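Local coordinates for CdiA-CT toxin, Conserved domain protein (Yersinia pseudotuberculosis serotype O:3, PDB 4ZQU), which probably acts as a nuclease toxin of contact-dependent growth inhibition, with a PD-(D/E)XK restriction endonuclease-like fold, and forms a complex with its immunity protein, at residues A[1-6]-A[35-40]; A[53-58]-A[104-109]; A[90-95]-A[118-123]. All blocks are in the same frame, centred on the assembly; numbering follows the deposited sequence.

The three contacts build on one mixed beta sheet. Contact 1 sets helix 3-9 against strand 33-39. Contact 3 pairs strands 85-92 and 117-122, and strand 85-92 also lies next to strand 33-39. Contact 2 joins helices 53-66 and 98-113 on the sheet face that carries Leu90, whereas helix 3-9 covers the face of Ala91. The centres of contacts 1 and 3 are about 10 Å apart, those of 2 and 3 about 12 Å, and those of 1 and 2 about 17 Å. Contact 1 closes first; the segments of contacts 2 and 3 alternate along the chain. Helix 98-113 is the crossover between the strands of contact 3, so the sheet lies between the helices of contact 2 and helix 3-9.

Contact 1 of 3, residues A[1-6]-A[35-40]; sequences MPWEDY and VSAKSL
Trp3 and Ala37 join the start of helix 3-9 to strand 33-39. The tight part is the five-membered side of the indole. Trp3 CG anti to its own N (chi1 177°) swings the indole out from the helix to the strand. There Trp3 CD1 lies 3.7 Å from Ser39 CB and 4.0 Å from Ala37 CB. The Ser39 methylene and the Ala37 methyl both come at the ring obliquely. Trp3 NE1 also comes within 3.1 Å of Lys38 O, but the angle is too poor for a hydrogen bond. The indole N-H goes instead to Arg89 O on the next strand. That bond, with the packing on Ala91, would limit rotation of the ring. The second close point is where Glu4 CA meets Ala37 CB at 4.0 Å.

The other side is looser. Glu4 adds a marginal touch, with CG 4.3 Å from Ala37 CB. Its carboxylate makes a weak, long ion pair with Arg16, which also salt-bridges Asp5. Ser39 lies at the solvent rim, although its CB packs on the indole. This is a surface contact: an N-terminal helix on one face of the central sheet of an alpha/beta sandwich, consistent with the PDDEXK family.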
ATOM      1  N   MET A   1     -20.693 -13.945   8.855  1.00 48.40           N
ATOM      2  CA  MET A   1     -19.253 -13.756   8.729  1.00 47.61           C
ATOM      3  C   MET A   1     -18.891 -12.331   9.127  1.00 44.67           C
ATOM      4  O   MET A   1     -19.756 -11.454   9.121  1.00 44.81           O
ATOM      5  CB  MET A   1     -18.791 -14.062   7.298  1.00 47.31           C
ATOM      6  CG  MET A   1     -18.956 -12.915   6.315  1.00 44.99           C
ATOM      7  SD  MET A   1     -18.687 -13.433   4.607  1.00 46.30           S
ATOM      8  CE  MET A   1     -17.171 -14.371   4.760  1.00 53.83           C
ATOM      9  N   PRO A   2     -17.617 -12.097   9.498  1.00 42.17           N
ATOM     10  CA  PRO A   2     -17.186 -10.740   9.851  1.00 40.84           C
ATOM     11  C   PRO A   2     -17.470  -9.741   8.731  1.00 37.36           C
ATOM     12  O   PRO A   2     -17.458 -10.116   7.558  1.00 37.30           O
ATOM     13  CB  PRO A   2     -15.681 -10.899  10.079  1.00 41.37           C
ATOM     14  CG  PRO A   2     -15.518 -12.321  10.490  1.00 42.82           C
ATOM     15  CD  PRO A   2     -16.542 -13.086   9.702  1.00 42.63           C
ATOM     16  N   TRP A   3     -17.738  -8.492   9.098  1.00 35.13           N
ATOM     17  CA  TRP A   3     -18.103  -7.470   8.125  1.00 34.04           C
ATOM     18  C   TRP A   3     -17.031  -7.293   7.056  1.00 33.17           C
ATOM     19  O   TRP A   3     -17.343  -7.181   5.873  1.00 31.67           O
ATOM     20  CB  TRP A   3     -18.367  -6.133   8.825  1.00 33.68           C
ATOM     21  CG  TRP A   3     -18.674  -5.007   7.879  1.00 30.41           C
ATOM     22  CD1 TRP A   3     -17.936  -3.875   7.685  1.00 28.00           C
ATOM     23  CD2 TRP A   3     -19.796  -4.911   6.993  1.00 28.65           C
ATOM     24  NE1 TRP A   3     -18.532  -3.079   6.739  1.00 26.51           N
ATOM     25  CE2 TRP A   3     -19.675  -3.691   6.298  1.00 27.43           C
ATOM     26  CE3 TRP A   3     -20.892  -5.734   6.722  1.00 28.85           C
ATOM     27  CZ2 TRP A   3     -20.609  -3.278   5.350  1.00 27.75           C
ATOM     28  CZ3 TRP A   3     -21.819  -5.321   5.781  1.00 28.05           C
ATOM     29  CH2 TRP A   3     -21.670  -4.104   5.106  1.00 27.12           C
ATOM     30  N   GLU A   4     -15.772  -7.283   7.480  1.00 36.27           N
ATOM     31  CA  GLU A   4     -14.653  -7.076   6.568  1.00 38.94           C
ATOM     32  C   GLU A   4     -14.598  -8.174   5.511  1.00 35.75           C
ATOM     33  O   GLU A   4     -14.277  -7.913   4.352  1.00 35.25           O
ATOM     34  CB  GLU A   4     -13.334  -7.016   7.344  1.00 46.61           C
ATOM     35  CG  GLU A   4     -12.159  -6.487   6.532  1.00 53.16           C
ATOM     36  CD  GLU A   4     -10.954  -6.141   7.391  1.00 59.89           C
ATOM     37  OE1 GLU A   4     -10.989  -6.410   8.612  1.00 62.15           O
ATOM     38  OE2 GLU A   4      -9.973  -5.594   6.844  1.00 62.55           O
ATOM     39  N   ASP A   5     -14.925  -9.396   5.914  1.00 34.87           N
ATOM     40  CA  ASP A   5     -14.916 -10.531   4.999  1.00 35.04           C
ATOM     41  C   ASP A   5     -16.129 -10.510   4.078  1.00 32.42           C
ATOM     42  O   ASP A   5     -16.035 -10.866   2.901  1.00 31.72           O
ATOM     43  CB  ASP A   5     -14.865 -11.842   5.784  1.00 38.83           C
ATOM     44  CG  ASP A   5     -13.581 -11.994   6.572  1.00 42.34           C
ATOM     45  OD1 ASP A   5     -12.626 -12.598   6.042  1.00 44.31           O
ATOM     46  OD2 ASP A   5     -13.519 -11.499   7.715  1.00 43.44           O
ATOM     47  N   TYR A   6     -17.265 -10.091   4.626  1.00 32.75           N
ATOM     48  CA  TYR A   6     -18.498  -9.965   3.858  1.00 34.15           C
ATOM     49  C   TYR A   6     -18.345  -8.950   2.729  1.00 35.15           C
ATOM     50  O   TYR A   6     -18.858  -9.147   1.625  1.00 36.06           O
ATOM     51  CB  TYR A   6     -19.653  -9.567   4.779  1.00 34.43           C
ATOM     52  CG  TYR A   6     -20.945  -9.286   4.055  1.00 35.39           C
ATOM     53  CD1 TYR A   6     -21.818 -10.314   3.733  1.00 37.77           C
ATOM     54  CD2 TYR A   6     -21.294  -7.990   3.691  1.00 35.28           C
ATOM     55  CE1 TYR A   6     -23.002 -10.062   3.069  1.00 39.99           C
ATOM     56  CE2 TYR A   6     -22.475  -7.729   3.026  1.00 36.42           C
ATOM     57  CZ  TYR A   6     -23.325  -8.768   2.718  1.00 38.81           C
ATOM     58  OH  TYR A   6     -24.505  -8.514   2.056  1.00 40.51           O
ATOM     59  N   VAL A  35     -11.570   0.351  -0.996  1.00 31.60           N
ATOM     60  CA  VAL A  35     -12.704   0.196  -0.103  1.00 32.48           C
ATOM     61  C   VAL A  35     -12.243   0.075   1.343  1.00 32.16           C
ATOM     62  O   VAL A  35     -11.360  -0.722   1.660  1.00 30.40           O
ATOM     63  CB  VAL A  35     -13.548  -1.041  -0.467  1.00 34.37           C
ATOM     64  CG1 VAL A  35     -14.663  -1.241   0.547  1.00 36.66           C
ATOM     65  CG2 VAL A  35     -14.120  -0.905  -1.867  1.00 34.76           C
ATOM     66  N   SER A  36     -12.839   0.879   2.216  1.00 33.31           N
ATOM     67  CA  SER A  36     -12.603   0.754   3.647  1.00 32.38           C
ATOM     68  C   SER A  36     -13.835   0.177   4.334  1.00 31.91           C
ATOM     69  O   SER A  36     -14.909   0.778   4.304  1.00 32.33           O
ATOM     70  CB  SER A  36     -12.243   2.101   4.261  1.00 34.19           C
ATOM     71  OG  SER A  36     -11.982   1.954   5.645  1.00 35.99           O
ATOM     72  N   ALA A  37     -13.670  -0.994   4.945  1.00 29.67           N
ATOM     73  CA  ALA A  37     -14.766  -1.679   5.620  1.00 29.42           C
ATOM     74  C   ALA A  37     -14.821  -1.304   7.093  1.00 33.02           C
ATOM     75  O   ALA A  37     -14.010  -1.772   7.893  1.00 37.24           O
ATOM     76  CB  ALA A  37     -14.625  -3.190   5.462  1.00 27.75           C
ATOM     77  N   LYS A  38     -15.782  -0.458   7.445  1.00 32.83           N
ATOM     78  CA  LYS A  38     -15.979  -0.054   8.831  1.00 34.83           C
ATOM     79  C   LYS A  38     -17.277  -0.644   9.367  1.00 33.66           C
ATOM     80  O   LYS A  38     -18.282  -0.699   8.660  1.00 33.66           O
ATOM     81  CB  LYS A  38     -15.992   1.473   8.951  1.00 40.08           C
ATOM     82  CG  LYS A  38     -16.143   1.991  10.379  1.00 45.48           C
ATOM     83  CD  LYS A  38     -16.109   3.514  10.442  1.00 47.50           C
ATOM     84  CE  LYS A  38     -16.440   4.013  11.843  1.00 50.09           C
ATOM     85  NZ  LYS A  38     -15.453   3.544  12.855  1.00 51.48           N
ATOM     86  N   SER A  39     -17.256  -1.089  10.617  1.00 34.07           N
ATOM     87  CA  SER A  39     -18.434  -1.699  11.220  1.00 34.49           C
ATOM     88  C   SER A  39     -18.695  -1.176  12.624  1.00 36.25           C
ATOM     89  O   SER A  39     -17.772  -0.989  13.415  1.00 38.09           O
ATOM     90  CB  SER A  39     -18.286  -3.221  11.259  1.00 34.20           C
ATOM     91  OG  SER A  39     -19.412  -3.825  11.875  1.00 36.37           O
ATOM     92  N   LEU A  40     -19.964  -0.942  12.926  1.00 39.14           N
ATOM     93  CA  LEU A  40     -20.381  -0.559  14.267  1.00 39.02           C
ATOM     94  C   LEU A  40     -21.364  -1.585  14.804  1.00 39.54           C
ATOM     95  O   LEU A  40     -22.438  -1.762  14.240  1.00 38.95           O
ATOM     96  CB  LEU A  40     -21.019   0.827  14.255  1.00 38.48           C
ATOM     97  CG  LEU A  40     -20.095   1.979  13.869  1.00 39.20           C
ATOM     98  CD1 LEU A  40     -20.904   3.206  13.504  1.00 37.89           C
ATOM     99  CD2 LEU A  40     -19.141   2.288  15.008  1.00 40.99           C
TER

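Contact 2 of 3, residues A[53-58]-A[104-109]; sequences QVYSSI and INRAIE
Ile58 and Ala107 meet where two helices of the PDDEXK-type alpha/beta domain pack side by side on one face of the central sheet. The axes of 53-58 and 104-109 run in roughly the same direction, 32° apart, and come within 8.7 Å. The small Ala107 permits this close approach. Its CA lies nearest that of Tyr55.

Most of the contact is apolar and buried. Ile58 CG2 presses on Ala107 CB at 3.6 Å. Ile58 CG1 points the other way from the carbonyl carbon, and the chain then runs straight on (chi2 177°). This carries CD1 past Ala107 to Ile104 CG1, a looser touch at 4.3 Å. Val54 CG1 reaches the same Ile104 CG1 at 4.0 Å, and the two side chains cross obliquely. Ile58 and Ile104 go on to the sheet: Ile58 touches Leu90, and Ile104 touches Val92 and Val120.

The aromatic part lies on the outer side. The Tyr55 ring turns its edge to the backbone of the second helix, with Arg106 C and Ala107 N near the ring plane. Tyr55 CD1 is 3.9 Å from Ala107 CB and equally far from Arg106 CB, so CD1 rests above the backbone that joins these two residues. Tyr55 also touches Tyr110, one turn further along.

The last kind is loose packing by a charged side chain at the rim. Arg106 is exposed, and its chain bends at chi3 (-46°). The bend brings the guanidinium back to an oblique approach to Tyr55 CB, and the side chain also touches Asn52.

No hydrogen bond links the two segments. Glu103, one residue before 104-109, does tie the helices: its OE1 accepts the backbone N-H of Tyr55.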
ATOM      1  N   GLN A  53     -20.488  11.860  18.624  1.00 32.13           N
ATOM      2  CA  GLN A  53     -19.583  10.733  18.857  1.00 33.02           C
ATOM      3  C   GLN A  53     -19.565   9.760  17.687  1.00 31.48           C
ATOM      4  O   GLN A  53     -18.515   9.235  17.317  1.00 31.32           O
ATOM      5  CB  GLN A  53     -19.963   9.987  20.133  1.00 33.13           C
ATOM      6  CG  GLN A  53     -19.068  10.300  21.313  1.00 36.53           C
ATOM      7  CD  GLN A  53     -19.396   9.454  22.522  1.00 40.13           C
ATOM      8  OE1 GLN A  53     -20.561   9.189  22.807  1.00 41.30           O
ATOM      9  NE2 GLN A  53     -18.365   9.012  23.233  1.00 43.13           N
ATOM     10  N   VAL A  54     -20.737   9.510  17.119  1.00 30.26           N
ATOM     11  CA  VAL A  54     -20.846   8.659  15.947  1.00 30.93           C
ATOM     12  C   VAL A  54     -20.242   9.359  14.737  1.00 32.57           C
ATOM     13  O   VAL A  54     -19.463   8.765  13.990  1.00 33.75           O
ATOM     14  CB  VAL A  54     -22.313   8.286  15.658  1.00 31.63           C
ATOM     15  CG1 VAL A  54     -22.439   7.607  14.307  1.00 31.92           C
ATOM     16  CG2 VAL A  54     -22.856   7.391  16.762  1.00 32.54           C
ATOM     17  N   TYR A  55     -20.599  10.626  14.558  1.00 34.04           N
ATOM     18  CA  TYR A  55     -20.065  11.435  13.466  1.00 34.93           C
ATOM     19  C   TYR A  55     -18.541  11.481  13.496  1.00 36.00           C
ATOM     20  O   TYR A  55     -17.893  11.360  12.458  1.00 37.53           O
ATOM     21  CB  TYR A  55     -20.636  12.856  13.522  1.00 35.39           C
ATOM     22  CG  TYR A  55     -20.041  13.791  12.494  1.00 37.19           C
ATOM     23  CD1 TYR A  55     -20.484  13.779  11.180  1.00 36.79           C
ATOM     24  CD2 TYR A  55     -19.035  14.684  12.839  1.00 40.34           C
ATOM     25  CE1 TYR A  55     -19.938  14.629  10.235  1.00 38.36           C
ATOM     26  CE2 TYR A  55     -18.485  15.539  11.901  1.00 41.95           C
ATOM     27  CZ  TYR A  55     -18.940  15.508  10.602  1.00 40.83           C
ATOM     28  OH  TYR A  55     -18.395  16.357   9.668  1.00 43.15           O
ATOM     29  N   SER A  56     -17.975  11.649  14.689  1.00 35.85           N
ATOM     30  CA  SER A  56     -16.526  11.698  14.863  1.00 37.29           C
ATOM     31  C   SER A  56     -15.841  10.422  14.394  1.00 36.98           C
ATOM     32  O   SER A  56     -14.893  10.473  13.615  1.00 40.44           O
ATOM     33  CB  SER A  56     -16.168  11.954  16.327  1.00 39.99           C
ATOM     34  OG  SER A  56     -16.548  13.258  16.728  1.00 43.18           O
ATOM     35  N   SER A  57     -16.323   9.283  14.881  1.00 36.11           N
ATOM     36  CA  SER A  57     -15.736   7.989  14.546  1.00 37.51           C
ATOM     37  C   SER A  57     -15.665   7.776  13.040  1.00 38.65           C
ATOM     38  O   SER A  57     -14.652   7.313  12.516  1.00 40.71           O
ATOM     39  CB  SER A  57     -16.536   6.859  15.189  1.00 37.94           C
ATOM     40  OG  SER A  57     -16.016   5.596  14.810  1.00 39.72           O
ATOM     41  N   ILE A  58     -16.746   8.122  12.353  1.00 37.89           N
ATOM     42  CA  ILE A  58     -16.817   7.970  10.904  1.00 35.78           C
ATOM     43  C   ILE A  58     -15.956   9.011  10.201  1.00 34.77           C
ATOM     44  O   ILE A  58     -15.194   8.683   9.293  1.00 36.86           O
ATOM     45  CB  ILE A  58     -18.263   8.086  10.396  1.00 33.78           C
ATOM     46  CG1 ILE A  58     -19.173   7.122  11.161  1.00 32.37           C
ATOM     47  CG2 ILE A  58     -18.321   7.816   8.904  1.00 33.27           C
ATOM     48  CD1 ILE A  58     -20.634   7.226  10.778  1.00 30.22           C
ATOM     49  N   ILE A 104     -24.873   9.842  11.101  1.00 31.52           N
ATOM     50  CA  ILE A 104     -24.475   8.960  10.011  1.00 28.39           C
ATOM     51  C   ILE A 104     -24.651   9.656   8.670  1.00 28.55           C
ATOM     52  O   ILE A 104     -23.729   9.697   7.861  1.00 31.29           O
ATOM     53  CB  ILE A 104     -25.279   7.648  10.028  1.00 26.92           C
ATOM     54  CG1 ILE A 104     -24.895   6.815  11.255  1.00 26.44           C
ATOM     55  CG2 ILE A 104     -25.037   6.853   8.752  1.00 25.33           C
ATOM     56  CD1 ILE A 104     -25.737   5.579  11.450  1.00 26.18           C
ATOM     57  N   ASN A 105     -25.831  10.224   8.449  1.00 28.11           N
ATOM     58  CA  ASN A 105     -26.113  10.915   7.200  1.00 30.84           C
ATOM     59  C   ASN A 105     -25.259  12.164   7.039  1.00 34.96           C
ATOM     60  O   ASN A 105     -24.940  12.571   5.921  1.00 35.02           O
ATOM     61  CB  ASN A 105     -27.594  11.272   7.121  1.00 28.72           C
ATOM     62  CG  ASN A 105     -28.462  10.064   6.880  1.00 27.80           C
ATOM     63  OD1 ASN A 105     -28.210   9.282   5.964  1.00 33.01           O
ATOM     64  ND2 ASN A 105     -29.478   9.889   7.712  1.00 29.17           N
ATOM     65  N   ARG A 106     -24.889  12.766   8.163  1.00 37.31           N
ATOM     66  CA  ARG A 106     -24.022  13.938   8.154  1.00 40.41           C
ATOM     67  C   ARG A 106     -22.622  13.575   7.681  1.00 36.65           C
ATOM     68  O   ARG A 106     -22.005  14.312   6.912  1.00 39.27           O
ATOM     69  CB  ARG A 106     -23.954  14.571   9.545  1.00 46.51           C
ATOM     70  CG  ARG A 106     -24.108  16.082   9.538  1.00 53.21           C
ATOM     71  CD  ARG A 106     -24.146  16.659  10.950  1.00 59.30           C
ATOM     72  NE  ARG A 106     -25.027  15.924  11.854  1.00 62.04           N
ATOM     73  CZ  ARG A 106     -24.713  15.603  13.106  1.00 64.25           C
ATOM     74  NH1 ARG A 106     -23.530  15.943  13.603  1.00 64.83           N
ATOM     75  NH2 ARG A 106     -25.580  14.941  13.863  1.00 65.12           N
ATOM     76  N   ALA A 107     -22.125  12.440   8.160  1.00 32.93           N
ATOM     77  CA  ALA A 107     -20.817  11.942   7.764  1.00 33.15           C
ATOM     78  C   ALA A 107     -20.826  11.487   6.306  1.00 35.05           C
ATOM     79  O   ALA A 107     -19.823  11.603   5.603  1.00 35.87           O
ATOM     80  CB  ALA A 107     -20.389  10.807   8.676  1.00 31.61           C
ATOM     81  N   ILE A 108     -21.963  10.963   5.859  1.00 34.64           N
ATOM     82  CA  ILE A 108     -22.133  10.570   4.465  1.00 33.25           C
ATOM     83  C   ILE A 108     -21.917  11.765   3.550  1.00 37.73           C
ATOM     84  O   ILE A 108     -21.204  11.683   2.549  1.00 38.32           O
ATOM     85  CB  ILE A 108     -23.532   9.983   4.208  1.00 32.32           C
ATOM     86  CG1 ILE A 108     -23.665   8.607   4.862  1.00 32.52           C
ATOM     87  CG2 ILE A 108     -23.809   9.888   2.716  1.00 32.97           C
ATOM     88  CD1 ILE A 108     -25.044   7.995   4.713  1.00 26.25           C
ATOM     89  N   GLU A 109     -22.535  12.884   3.910  1.00 42.02           N
ATOM     90  CA  GLU A 109     -22.454  14.087   3.097  1.00 46.84           C
ATOM     91  C   GLU A 109     -21.094  14.750   3.251  1.00 44.12           C
ATOM     92  O   GLU A 109     -20.566  15.321   2.298  1.00 45.48           O
ATOM     93  CB  GLU A 109     -23.574  15.066   3.468  1.00 52.65           C
ATOM     94  CG  GLU A 109     -23.702  16.251   2.521  1.00 60.49           C
ATOM     95  CD  GLU A 109     -24.408  15.880   1.232  1.00 68.18           C
ATOM     96  OE1 GLU A 109     -24.809  14.705   1.091  1.00 69.95           O
ATOM     97  OE2 GLU A 109     -24.566  16.757   0.360  1.00 72.40           O
TER

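Contact 3 of 3, residues A[90-95]-A[118-123]; sequences LAVPVN and VTVTQV
This contact is a parallel beta pairing at the edge of the sheet within this chain. Strand 85-92 is an inner strand, and strand 117-122 is the outermost. Leu90 pairs with Val120, Ala91 with Thr121 and Val92 with Gln122.

Four nearly straight backbone hydrogen bonds hold the register. Leu90 N binds Thr119 O, and Leu90 O takes Thr121 N; both bonds are 2.7 Å. Val92 N then binds Thr121 O, and Val92 O takes Val123 N at 2.9 Å. In these last two the donor is tilted about 20° from the carbonyl plane. CA-H...O contacts fill in between, such as Val120 CA to Leu90 O at 3.3 Å.

On one face Val120 sits between two neighbours. Its CG2 lies beside Leu90 CD2 at 4.0 Å, with the side chains pointing the same way. Its CG1 meets Val92 CG2 at 3.7 Å, at about a right angle. With Val92 CG1 anti to the carbonyl carbon (chi1 -65°), CG2 is the branch left facing Val120. Trp101 of helix 98-113 packs over Val92 and Val120. On the other face Ala91 CB touches Val123 CG2 at 3.8 Å, and Trp3 reaches Thr121.

Beyond the strands a water links Pro93 O to Gln122 NE2. With helix 98-113 connecting the two strands, the whole is a beta-alpha-beta crossover.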
ATOM      1  N   LEU A  90     -19.973   0.987   5.409  1.00 27.67           N
ATOM      2  CA  LEU A  90     -20.312   1.112   6.822  1.00 26.14           C
ATOM      3  C   LEU A  90     -21.459   0.203   7.242  1.00 23.04           C
ATOM      4  O   LEU A  90     -22.549   0.257   6.675  1.00 23.74           O
ATOM      5  CB  LEU A  90     -20.668   2.565   7.145  1.00 25.32           C
ATOM      6  CG  LEU A  90     -20.978   2.890   8.605  1.00 25.94           C
ATOM      7  CD1 LEU A  90     -19.721   2.784   9.457  1.00 23.96           C
ATOM      8  CD2 LEU A  90     -21.599   4.272   8.723  1.00 28.72           C
ATOM      9  N   ALA A  91     -21.207  -0.627   8.249  1.00 22.91           N
ATOM     10  CA  ALA A  91     -22.249  -1.456   8.837  1.00 27.91           C
ATOM     11  C   ALA A  91     -22.771  -0.812  10.119  1.00 31.28           C
ATOM     12  O   ALA A  91     -21.991  -0.437  10.993  1.00 31.97           O
ATOM     13  CB  ALA A  91     -21.728  -2.854   9.112  1.00 23.43           C
ATOM     14  N   VAL A  92     -24.090  -0.670  10.219  1.00 33.84           N
ATOM     15  CA  VAL A  92     -24.718  -0.129  11.421  1.00 34.88           C
ATOM     16  C   VAL A  92     -25.818  -1.068  11.927  1.00 35.29           C
ATOM     17  O   VAL A  92     -26.521  -1.695  11.135  1.00 34.33           O
ATOM     18  CB  VAL A  92     -25.304   1.284  11.175  1.00 34.16           C
ATOM     19  CG1 VAL A  92     -24.191   2.276  10.866  1.00 31.24           C
ATOM     20  CG2 VAL A  92     -26.334   1.259  10.058  1.00 35.38           C
ATOM     21  N   PRO A  93     -25.958  -1.175  13.258  1.00 36.71           N
ATOM     22  CA  PRO A  93     -26.904  -2.107  13.878  1.00 39.11           C
ATOM     23  C   PRO A  93     -28.337  -1.586  13.923  1.00 43.74           C
ATOM     24  O   PRO A  93     -28.618  -0.479  13.466  1.00 44.01           O
ATOM     25  CB  PRO A  93     -26.345  -2.265  15.290  1.00 38.80           C
ATOM     26  CG  PRO A  93     -25.711  -0.957  15.573  1.00 38.32           C
ATOM     27  CD  PRO A  93     -25.172  -0.445  14.266  1.00 36.59           C
ATOM     28  N   VAL A  94     -29.231  -2.389  14.489  1.00 48.67           N
ATOM     29  CA  VAL A  94     -30.651  -2.067  14.532  1.00 50.35           C
ATOM     30  C   VAL A  94     -30.993  -1.064  15.630  1.00 51.14           C
ATOM     31  O   VAL A  94     -31.990  -0.350  15.535  1.00 51.94           O
ATOM     32  CB  VAL A  94     -31.499  -3.337  14.734  1.00 51.04           C
ATOM     33  CG1 VAL A  94     -31.353  -4.263  13.538  1.00 51.05           C
ATOM     34  CG2 VAL A  94     -31.091  -4.050  16.015  1.00 50.52           C
ATOM     35  N   ASN A  95     -30.162  -1.007  16.668  1.00 51.38           N
ATOM     36  CA  ASN A  95     -30.413  -0.107  17.791  1.00 53.05           C
ATOM     37  C   ASN A  95     -29.903   1.308  17.528  1.00 50.89           C
ATOM     38  O   ASN A  95     -29.801   2.120  18.449  1.00 51.77           O
ATOM     39  CB  ASN A  95     -29.781  -0.657  19.074  1.00 54.22           C
ATOM     40  CG  ASN A  95     -28.263  -0.665  19.025  1.00 52.24           C
ATOM     41  OD1 ASN A  95     -27.666  -0.893  17.975  1.00 50.72           O
ATOM     42  ND2 ASN A  95     -27.632  -0.416  20.168  1.00 51.49           N
ATOM     43  N   VAL A 118     -19.530   7.181   1.149  1.00 32.13           N
ATOM     44  CA  VAL A 118     -19.874   6.441   2.355  1.00 29.39           C
ATOM     45  C   VAL A 118     -21.158   5.652   2.127  1.00 29.62           C
ATOM     46  O   VAL A 118     -22.237   6.228   1.994  1.00 29.78           O
ATOM     47  CB  VAL A 118     -20.042   7.377   3.566  1.00 29.42           C
ATOM     48  CG1 VAL A 118     -20.349   6.573   4.823  1.00 27.19           C
ATOM     49  CG2 VAL A 118     -18.789   8.217   3.758  1.00 30.30           C
ATOM     50  N   THR A 119     -21.024   4.329   2.074  1.00 29.47           N
ATOM     51  CA  THR A 119     -22.150   3.441   1.813  1.00 29.90           C
ATOM     52  C   THR A 119     -22.568   2.705   3.080  1.00 29.98           C
ATOM     53  O   THR A 119     -21.780   1.959   3.661  1.00 30.63           O
ATOM     54  CB  THR A 119     -21.809   2.413   0.722  1.00 30.33           C
ATOM     55  OG1 THR A 119     -21.465   3.095  -0.491  1.00 30.55           O
ATOM     56  CG2 THR A 119     -22.991   1.494   0.470  1.00 30.40           C
ATOM     57  N   VAL A 120     -23.814   2.908   3.495  1.00 29.92           N
ATOM     58  CA  VAL A 120     -24.297   2.369   4.762  1.00 28.14           C
ATOM     59  C   VAL A 120     -25.177   1.135   4.579  1.00 30.55           C
ATOM     60  O   VAL A 120     -26.094   1.131   3.759  1.00 32.73           O
ATOM     61  CB  VAL A 120     -25.085   3.435   5.546  1.00 28.95           C
ATOM     62  CG1 VAL A 120     -25.566   2.881   6.872  1.00 30.13           C
ATOM     63  CG2 VAL A 120     -24.221   4.656   5.772  1.00 28.84           C
ATOM     64  N   THR A 121     -24.887   0.093   5.353  1.00 31.13           N
ATOM     65  CA  THR A 121     -25.667  -1.139   5.331  1.00 32.62           C
ATOM     66  C   THR A 121     -26.216  -1.460   6.717  1.00 34.99           C
ATOM     67  O   THR A 121     -25.463  -1.509   7.688  1.00 33.35           O
ATOM     68  CB  THR A 121     -24.826  -2.335   4.843  1.00 31.19           C
ATOM     69  OG1 THR A 121     -24.237  -2.028   3.574  1.00 31.20           O
ATOM     70  CG2 THR A 121     -25.688  -3.578   4.715  1.00 33.04           C
ATOM     71  N   GLN A 122     -27.525  -1.677   6.804  1.00 39.66           N
ATOM     72  CA  GLN A 122     -28.162  -2.046   8.068  1.00 42.76           C
ATOM     73  C   GLN A 122     -28.043  -3.546   8.321  1.00 44.53           C
ATOM     74  O   GLN A 122     -28.548  -4.356   7.546  1.00 45.16           O
ATOM     75  CB  GLN A 122     -29.635  -1.631   8.076  1.00 47.60           C
ATOM     76  CG  GLN A 122     -29.869  -0.134   7.921  1.00 48.15           C
ATOM     77  CD  GLN A 122     -31.340   0.217   7.769  1.00 53.12           C
ATOM     78  OE1 GLN A 122     -31.843   0.356   6.654  1.00 55.30           O
ATOM     79  NE2 GLN A 122     -32.035   0.364   8.893  1.00 54.75           N
ATOM     80  N   VAL A 123     -27.378  -3.905   9.414  1.00 45.44           N
ATOM     81  CA  VAL A 123     -27.133  -5.303   9.759  1.00 47.24           C
ATOM     82  C   VAL A 123     -28.093  -5.781  10.847  1.00 53.19           C
ATOM     83  O   VAL A 123     -28.244  -5.128  11.879  1.00 55.18           O
ATOM     84  CB  VAL A 123     -25.676  -5.511  10.230  1.00 43.90           C
ATOM     85  CG1 VAL A 123     -25.458  -6.940  10.699  1.00 46.58           C
ATOM     86  CG2 VAL A 123     -24.700  -5.150   9.120  1.00 41.13           C
TER
HETATM   87  O   HOH W   1     -31.035  -0.669  11.572  1.00 48.21           O